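Local coordinates for uncharacterized protein (Leptotrichia buccalis, PDB 3T8K) that is of unknown function but folds as an alpha-hairpin (ankyrin-type) repeat protein, a scaffold that in many relatives serves to bind other proteins, at residues G17-F26 and A53-K64. Residues are numbered along the deposited sequence; the frame is centred on the assembly and turned at random.
Sequences GTYEDFLELF and ARYKISMFLINK
The rings of F22, F26, F60 and Y19 carry most of this contact. F22 takes I57 CG2 almost exactly over the centre of one face, 3.6 Å from the ring centroid and 7° off the normal, a CH-pi contact; F26 CB lies over the opposite face, toward the rim, and F60 CD2 meets the edge at F22 CE2, 3.4 Å away. F60 turns its own edge onto the face of F26, a T-shaped pair with planes at 86° and centroids 5.2 Å apart. One face of F60 receives L23 CD2 in a CH-pi contact, the other the aliphatic CG of K64, both toward the rim. On Y19, K56 CB covers one face and L23 CG the opposite one, again toward the rim, while I57 CG1 comes in at the edge. Y19 crosses F60 at about a right angle, its OH 3.4 Å from F60 CD1.

F60 is a knob in the hole formed by Y19, F22, L23 and F26. Its CG stands anti to the backbone N, which sends the ring out between those four residues. K56 departs after its CB has covered Y19: the extended chain carries NZ away to a salt bridge with E52.

Nearer the start of helix 19-28 the backbones converge: the CA atoms of Y19 and A53 are 4.8 Å apart, those of F26 and L61 9.9 Å. A53 CB also lies 3.5 Å from G17 O, a carbonyl that accepts a hydrogen bond from N48. T18 and D21 form a capping box, D21 N donating to T18 OG1 and T18 N to D21 OD2. No hydrogen bond links the two segments.

The two helix segments run in broadly the same direction, their axes 35° apart and 9.5 Å at closest approach. F22 also touches V10 and A14 of helix 10-16; I57 and L61 meet helix 41-45, and helix 90-102 packs against S58, M59 and I62.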
ATOM      1  N   GLY A  17     -14.699   1.110  -4.997  1.00 26.58           N
ATOM      2  CA  GLY A  17     -15.525   1.559  -6.101  1.00 26.33           C
ATOM      3  C   GLY A  17     -15.237   2.946  -6.641  1.00 24.22           C
ATOM      4  O   GLY A  17     -14.275   3.604  -6.270  1.00 24.92           O
ATOM      5  N   THR A  18     -16.097   3.384  -7.550  1.00 23.77           N
ATOM      6  CA  THR A  18     -16.034   4.739  -8.061  1.00 23.81           C
ATOM      7  C   THR A  18     -16.748   5.665  -7.086  1.00 26.74           C
ATOM      8  O   THR A  18     -17.405   5.210  -6.137  1.00 22.91           O
ATOM      9  CB  THR A  18     -16.735   4.838  -9.420  1.00 27.16           C
ATOM     10  OG1 THR A  18     -18.103   4.411  -9.282  1.00 25.86           O
ATOM     11  CG2 THR A  18     -16.051   3.950 -10.438  1.00 33.25           C
ATOM     12  N   TYR A  19     -16.644   6.964  -7.341  1.00 25.50           N
ATOM     13  CA  TYR A  19     -17.395   7.947  -6.576  1.00 27.35           C
ATOM     14  C   TYR A  19     -18.882   7.601  -6.657  1.00 25.48           C
ATOM     15  O   TYR A  19     -19.604   7.620  -5.651  1.00 27.23           O
ATOM     16  CB  TYR A  19     -17.145   9.344  -7.149  1.00 26.80           C
ATOM     17  CG  TYR A  19     -17.959  10.446  -6.501  1.00 30.60           C
ATOM     18  CD1 TYR A  19     -17.878  10.689  -5.135  1.00 27.67           C
ATOM     19  CD2 TYR A  19     -18.779  11.265  -7.261  1.00 40.13           C
ATOM     20  CE1 TYR A  19     -18.618  11.697  -4.543  1.00 32.24           C
ATOM     21  CE2 TYR A  19     -19.514  12.279  -6.681  1.00 44.86           C
ATOM     22  CZ  TYR A  19     -19.431  12.491  -5.322  1.00 44.32           C
ATOM     23  OH  TYR A  19     -20.171  13.501  -4.745  1.00 49.50           O
ATOM     24  N   GLU A  20     -19.335   7.271  -7.861  1.00 24.59           N
ATOM     25  CA  GLU A  20     -20.749   6.939  -8.077  1.00 29.66           C
ATOM     26  C   GLU A  20     -21.187   5.699  -7.292  1.00 31.17           C
ATOM     27  O   GLU A  20     -22.303   5.655  -6.750  1.00 29.26           O
ATOM     28  CB  GLU A  20     -21.038   6.738  -9.565  1.00 38.23           C
ATOM     29  CG  GLU A  20     -21.007   8.023 -10.382  1.00 50.47           C
ATOM     30  CD  GLU A  20     -19.606   8.601 -10.526  1.00 61.31           C
ATOM     31  OE1 GLU A  20     -18.624   7.823 -10.519  1.00 57.10           O
ATOM     32  OE2 GLU A  20     -19.490   9.841 -10.648  1.00 69.74           O
ATOM     33  N   ASP A  21     -20.323   4.688  -7.253  1.00 25.82           N
ATOM     34  CA  ASP A  21     -20.588   3.483  -6.466  1.00 28.46           C
ATOM     35  C   ASP A  21     -20.733   3.844  -4.995  1.00 28.80           C
ATOM     36  O   ASP A  21     -21.643   3.365  -4.303  1.00 24.59           O
ATOM     37  CB  ASP A  21     -19.441   2.477  -6.578  1.00 22.22           C
ATOM     38  CG  ASP A  21     -19.335   1.838  -7.952  1.00 30.17           C
ATOM     39  OD1 ASP A  21     -20.344   1.783  -8.684  1.00 31.78           O
ATOM     40  OD2 ASP A  21     -18.218   1.383  -8.294  1.00 37.72           O
ATOM     41  N   PHE A  22     -19.807   4.668  -4.515  1.00 23.55           N
ATOM     42  CA  PHE A  22     -19.810   5.085  -3.120  1.00 23.65           C
ATOM     43  C   PHE A  22     -21.084   5.839  -2.786  1.00 28.29           C
ATOM     44  O   PHE A  22     -21.685   5.610  -1.735  1.00 25.33           O
ATOM     45  CB  PHE A  22     -18.601   5.961  -2.780  1.00 20.25           C
ATOM     46  CG  PHE A  22     -18.813   6.800  -1.555  1.00 21.10           C
ATOM     47  CD1 PHE A  22     -18.598   6.275  -0.292  1.00 25.80           C
ATOM     48  CD2 PHE A  22     -19.275   8.103  -1.665  1.00 27.53           C
ATOM     49  CE1 PHE A  22     -18.828   7.043   0.841  1.00 22.12           C
ATOM     50  CE2 PHE A  22     -19.499   8.869  -0.535  1.00 30.26           C
ATOM     51  CZ  PHE A  22     -19.279   8.332   0.717  1.00 24.77           C
ATOM     52  N   LEU A  23     -21.487   6.751  -3.668  1.00 26.08           N
ATOM     53  CA  LEU A  23     -22.743   7.476  -3.479  1.00 26.08           C
ATOM     54  C   LEU A  23     -23.932   6.538  -3.358  1.00 24.23           C
ATOM     55  O   LEU A  23     -24.793   6.739  -2.499  1.00 24.52           O
ATOM     56  CB  LEU A  23     -23.002   8.457  -4.623  1.00 25.92           C
ATOM     57  CG  LEU A  23     -22.171   9.739  -4.703  1.00 33.22           C
ATOM     58  CD1 LEU A  23     -22.770  10.662  -5.760  1.00 42.20           C
ATOM     59  CD2 LEU A  23     -22.111  10.440  -3.356  1.00 33.80           C
ATOM     60  N   GLU A  24     -23.992   5.525  -4.220  1.00 22.60           N
ATOM     61  CA  GLU A  24     -25.083   4.561  -4.168  1.00 21.59           C
ATOM     62  C   GLU A  24     -25.162   3.944  -2.774  1.00 25.05           C
ATOM     63  O   GLU A  24     -26.243   3.852  -2.204  1.00 23.38           O
ATOM     64  CB  GLU A  24     -24.905   3.445  -5.194  1.00 29.84           C
ATOM     65  CG  GLU A  24     -25.084   3.855  -6.641  1.00 43.08           C
ATOM     66  CD  GLU A  24     -25.547   2.687  -7.502  1.00 56.34           C
ATOM     67  OE1 GLU A  24     -26.582   2.071  -7.155  1.00 56.15           O
ATOM     68  OE2 GLU A  24     -24.871   2.381  -8.514  1.00 58.41           O
ATOM     69  N   LEU A  25     -24.014   3.531  -2.229  1.00 21.05           N
ATOM     70  CA  LEU A  25     -24.002   2.881  -0.919  1.00 21.36           C
ATOM     71  C   LEU A  25     -24.342   3.849   0.202  1.00 20.20           C
ATOM     72  O   LEU A  25     -25.058   3.494   1.138  1.00 20.14           O
ATOM     73  CB  LEU A  25     -22.642   2.226  -0.624  1.00 17.73           C
ATOM     74  CG  LEU A  25     -22.574   0.701  -0.786  1.00 17.41           C
ATOM     75  CD1 LEU A  25     -23.471  -0.037   0.243  1.00 17.32           C
ATOM     76  CD2 LEU A  25     -22.925   0.319  -2.226  1.00 18.51           C
ATOM     77  N   PHE A  26     -23.790   5.054   0.127  1.00 22.73           N
ATOM     78  CA  PHE A  26     -24.012   6.045   1.173  1.00 19.74           C
ATOM     79  C   PHE A  26     -25.498   6.354   1.294  1.00 24.90           C
ATOM     80  O   PHE A  26     -26.041   6.479   2.398  1.00 23.69           O
ATOM     81  CB  PHE A  26     -23.235   7.321   0.849  1.00 19.86           C
ATOM     82  CG  PHE A  26     -23.293   8.360   1.934  1.00 21.94           C
ATOM     83  CD1 PHE A  26     -22.519   8.232   3.077  1.00 26.43           C
ATOM     84  CD2 PHE A  26     -24.089   9.487   1.792  1.00 24.92           C
ATOM     85  CE1 PHE A  26     -22.554   9.198   4.074  1.00 26.19           C
ATOM     86  CE2 PHE A  26     -24.134  10.451   2.785  1.00 31.24           C
ATOM     87  CZ  PHE A  26     -23.363  10.308   3.926  1.00 31.11           C
ATOM     88  N   ALA A  53     -11.669   8.669  -7.803  1.00 25.87           N
ATOM     89  CA  ALA A  53     -12.562   8.207  -6.746  1.00 26.15           C
ATOM     90  C   ALA A  53     -12.058   8.650  -5.370  1.00 27.75           C
ATOM     91  O   ALA A  53     -12.821   9.185  -4.573  1.00 28.49           O
ATOM     92  CB  ALA A  53     -12.716   6.691  -6.806  1.00 24.26           C
ATOM     93  N   ARG A  54     -10.767   8.447  -5.099  1.00 28.85           N
ATOM     94  CA  ARG A  54     -10.203   8.799  -3.798  1.00 22.44           C
ATOM     95  C   ARG A  54     -10.467  10.255  -3.453  1.00 28.52           C
ATOM     96  O   ARG A  54     -10.819  10.590  -2.322  1.00 26.08           O
ATOM     97  CB  ARG A  54      -8.687   8.552  -3.775  1.00 23.31           C
ATOM     98  CG  ARG A  54      -8.074   8.682  -2.392  1.00 27.38           C
ATOM     99  CD  ARG A  54      -6.538   8.865  -2.438  1.00 30.12           C
ATOM    100  NE  ARG A  54      -6.171  10.118  -3.104  1.00 37.52           N
ATOM    101  CZ  ARG A  54      -4.998  10.738  -2.967  1.00 37.28           C
ATOM    102  NH1 ARG A  54      -4.057  10.231  -2.181  1.00 42.35           N
ATOM    103  NH2 ARG A  54      -4.767  11.871  -3.612  1.00 31.64           N
ATOM    104  N   TYR A  55     -10.248  11.128  -4.431  1.00 28.28           N
ATOM    105  CA  TYR A  55     -10.422  12.555  -4.222  1.00 31.68           C
ATOM    106  C   TYR A  55     -11.899  12.941  -4.098  1.00 30.20           C
ATOM    107  O   TYR A  55     -12.285  13.598  -3.134  1.00 28.37           O
ATOM    108  CB  TYR A  55      -9.741  13.347  -5.343  1.00 33.94           C
ATOM    109  CG  TYR A  55      -9.857  14.846  -5.189  1.00 41.98           C
ATOM    110  CD1 TYR A  55      -8.961  15.553  -4.395  1.00 45.83           C
ATOM    111  CD2 TYR A  55     -10.860  15.557  -5.841  1.00 44.13           C
ATOM    112  CE1 TYR A  55      -9.061  16.926  -4.250  1.00 50.53           C
ATOM    113  CE2 TYR A  55     -10.966  16.932  -5.703  1.00 51.79           C
ATOM    114  CZ  TYR A  55     -10.064  17.610  -4.906  1.00 55.58           C
ATOM    115  OH  TYR A  55     -10.161  18.976  -4.766  1.00 60.70           O
ATOM    116  N   LYS A  56     -12.719  12.531  -5.067  1.00 30.72           N
ATOM    117  CA  LYS A  56     -14.135  12.908  -5.073  1.00 31.99           C
ATOM    118  C   LYS A  56     -14.865  12.405  -3.826  1.00 27.62           C
ATOM    119  O   LYS A  56     -15.639  13.142  -3.208  1.00 26.25           O
ATOM    120  CB  LYS A  56     -14.833  12.389  -6.334  1.00 35.32           C
ATOM    121  CG  LYS A  56     -14.476  13.147  -7.600  1.00 37.58           C
ATOM    122  CD  LYS A  56     -15.106  12.502  -8.823  1.00 40.97           C
ATOM    123  CE  LYS A  56     -14.781  13.286 -10.090  1.00 54.59           C
ATOM    124  NZ  LYS A  56     -15.433  12.685 -11.290  1.00 59.02           N
ATOM    125  N   ILE A  57     -14.621  11.150  -3.458  1.00 24.96           N
ATOM    126  CA  ILE A  57     -15.247  10.583  -2.262  1.00 23.53           C
ATOM    127  C   ILE A  57     -14.731  11.273  -1.004  1.00 22.35           C
ATOM    128  O   ILE A  57     -15.482  11.499  -0.054  1.00 25.14           O
ATOM    129  CB  ILE A  57     -14.984   9.062  -2.150  1.00 20.78           C
ATOM    130  CG1 ILE A  57     -15.540   8.342  -3.380  1.00 27.81           C
ATOM    131  CG2 ILE A  57     -15.576   8.505  -0.862  1.00 27.34           C
ATOM    132  CD1 ILE A  57     -15.144   6.879  -3.477  1.00 26.64           C
ATOM    133  N   SER A  58     -13.436  11.598  -0.991  1.00 23.96           N
ATOM    134  CA  SER A  58     -12.859  12.252   0.175  1.00 25.78           C
ATOM    135  C   SER A  58     -13.489  13.617   0.387  1.00 28.95           C
ATOM    136  O   SER A  58     -13.882  13.964   1.502  1.00 26.31           O
ATOM    137  CB  SER A  58     -11.339  12.407   0.033  1.00 27.32           C
ATOM    138  OG  SER A  58     -10.677  11.185   0.296  1.00 27.42           O
HETATM  139  N   MSE A  59     -13.565  14.394  -0.691  1.00 30.45           N
HETATM  140  CA  MSE A  59     -14.154  15.730  -0.630  1.00 35.41           C
HETATM  141  C   MSE A  59     -15.624  15.687  -0.241  1.00 34.89           C
HETATM  142  O   MSE A  59     -16.105  16.539   0.504  1.00 33.93           O
HETATM  143  CB  MSE A  59     -13.983  16.447  -1.962  1.00 41.98           C
HETATM  144  CG  MSE A  59     -12.530  16.680  -2.334  1.00 42.09           C
HETATM  145 SE   MSE A  59     -11.628  17.987  -1.172  1.00 55.53          SE
HETATM  146  CE  MSE A  59     -11.569  17.044   0.523  1.00 64.07           C
ATOM    147  N   PHE A  60     -16.335  14.691  -0.752  1.00 29.99           N
ATOM    148  CA  PHE A  60     -17.744  14.536  -0.418  1.00 31.25           C
ATOM    149  C   PHE A  60     -17.914  14.329   1.087  1.00 31.34           C
ATOM    150  O   PHE A  60     -18.705  15.018   1.731  1.00 32.73           O
ATOM    151  CB  PHE A  60     -18.346  13.372  -1.200  1.00 28.30           C
ATOM    152  CG  PHE A  60     -19.758  13.024  -0.787  1.00 26.90           C
ATOM    153  CD1 PHE A  60     -20.842  13.616  -1.413  1.00 35.16           C
ATOM    154  CD2 PHE A  60     -19.991  12.111   0.225  1.00 27.06           C
ATOM    155  CE1 PHE A  60     -22.145  13.298  -1.040  1.00 33.95           C
ATOM    156  CE2 PHE A  60     -21.289  11.784   0.606  1.00 29.81           C
ATOM    157  CZ  PHE A  60     -22.369  12.383  -0.028  1.00 31.75           C
ATOM    158  N   LEU A  61     -17.157  13.387   1.640  1.00 28.57           N
ATOM    159  CA  LEU A  61     -17.237  13.060   3.064  1.00 28.52           C
ATOM    160  C   LEU A  61     -16.759  14.189   3.955  1.00 27.36           C
ATOM    161  O   LEU A  61     -17.390  14.497   4.960  1.00 31.02           O
ATOM    162  CB  LEU A  61     -16.434  11.797   3.380  1.00 26.25           C
ATOM    163  CG  LEU A  61     -17.095  10.516   2.868  1.00 27.48           C
ATOM    164  CD1 LEU A  61     -16.169   9.327   3.024  1.00 23.40           C
ATOM    165  CD2 LEU A  61     -18.418  10.278   3.586  1.00 28.02           C
ATOM    166  N   ILE A  62     -15.623  14.786   3.606  1.00 23.25           N
ATOM    167  CA  ILE A  62     -15.142  15.926   4.368  1.00 29.99           C
ATOM    168  C   ILE A  62     -16.190  17.037   4.419  1.00 30.71           C
ATOM    169  O   ILE A  62     -16.436  17.619   5.476  1.00 32.98           O
ATOM    170  CB  ILE A  62     -13.809  16.468   3.819  1.00 27.48           C
ATOM    171  CG1 ILE A  62     -12.705  15.447   4.080  1.00 28.34           C
ATOM    172  CG2 ILE A  62     -13.463  17.798   4.479  1.00 31.24           C
ATOM    173  CD1 ILE A  62     -11.399  15.793   3.429  1.00 32.72           C
ATOM    174  N   ASN A  63     -16.809  17.325   3.278  1.00 31.63           N
ATOM    175  CA  ASN A  63     -17.846  18.355   3.226  1.00 37.06           C
ATOM    176  C   ASN A  63     -19.097  18.001   4.034  1.00 34.52           C
ATOM    177  O   ASN A  63     -19.825  18.891   4.474  1.00 36.30           O
ATOM    178  CB  ASN A  63     -18.210  18.706   1.777  1.00 41.17           C
ATOM    179  CG  ASN A  63     -17.073  19.418   1.041  1.00 55.41           C
ATOM    180  OD1 ASN A  63     -16.137  19.930   1.662  1.00 53.75           O
ATOM    181  ND2 ASN A  63     -17.158  19.452  -0.285  1.00 60.15           N
ATOM    182  N   LYS A  64     -19.340  16.707   4.230  1.00 35.99           N
ATOM    183  CA  LYS A  64     -20.479  16.248   5.029  1.00 42.10           C
ATOM    184  C   LYS A  64     -20.111  16.133   6.507  1.00 41.49           C
ATOM    185  O   LYS A  64     -20.944  15.756   7.327  1.00 36.38           O
ATOM    186  CB  LYS A  64     -21.010  14.905   4.515  1.00 35.51           C
ATOM    187  CG  LYS A  64     -21.646  14.969   3.138  1.00 41.12           C
ATOM    188  CD  LYS A  64     -23.144  14.797   3.228  1.00 49.92           C
ATOM    189  CE  LYS A  64     -23.853  15.543   2.117  1.00 53.63           C
ATOM    190  NZ  LYS A  64     -25.331  15.482   2.306  1.00 59.62           N
TER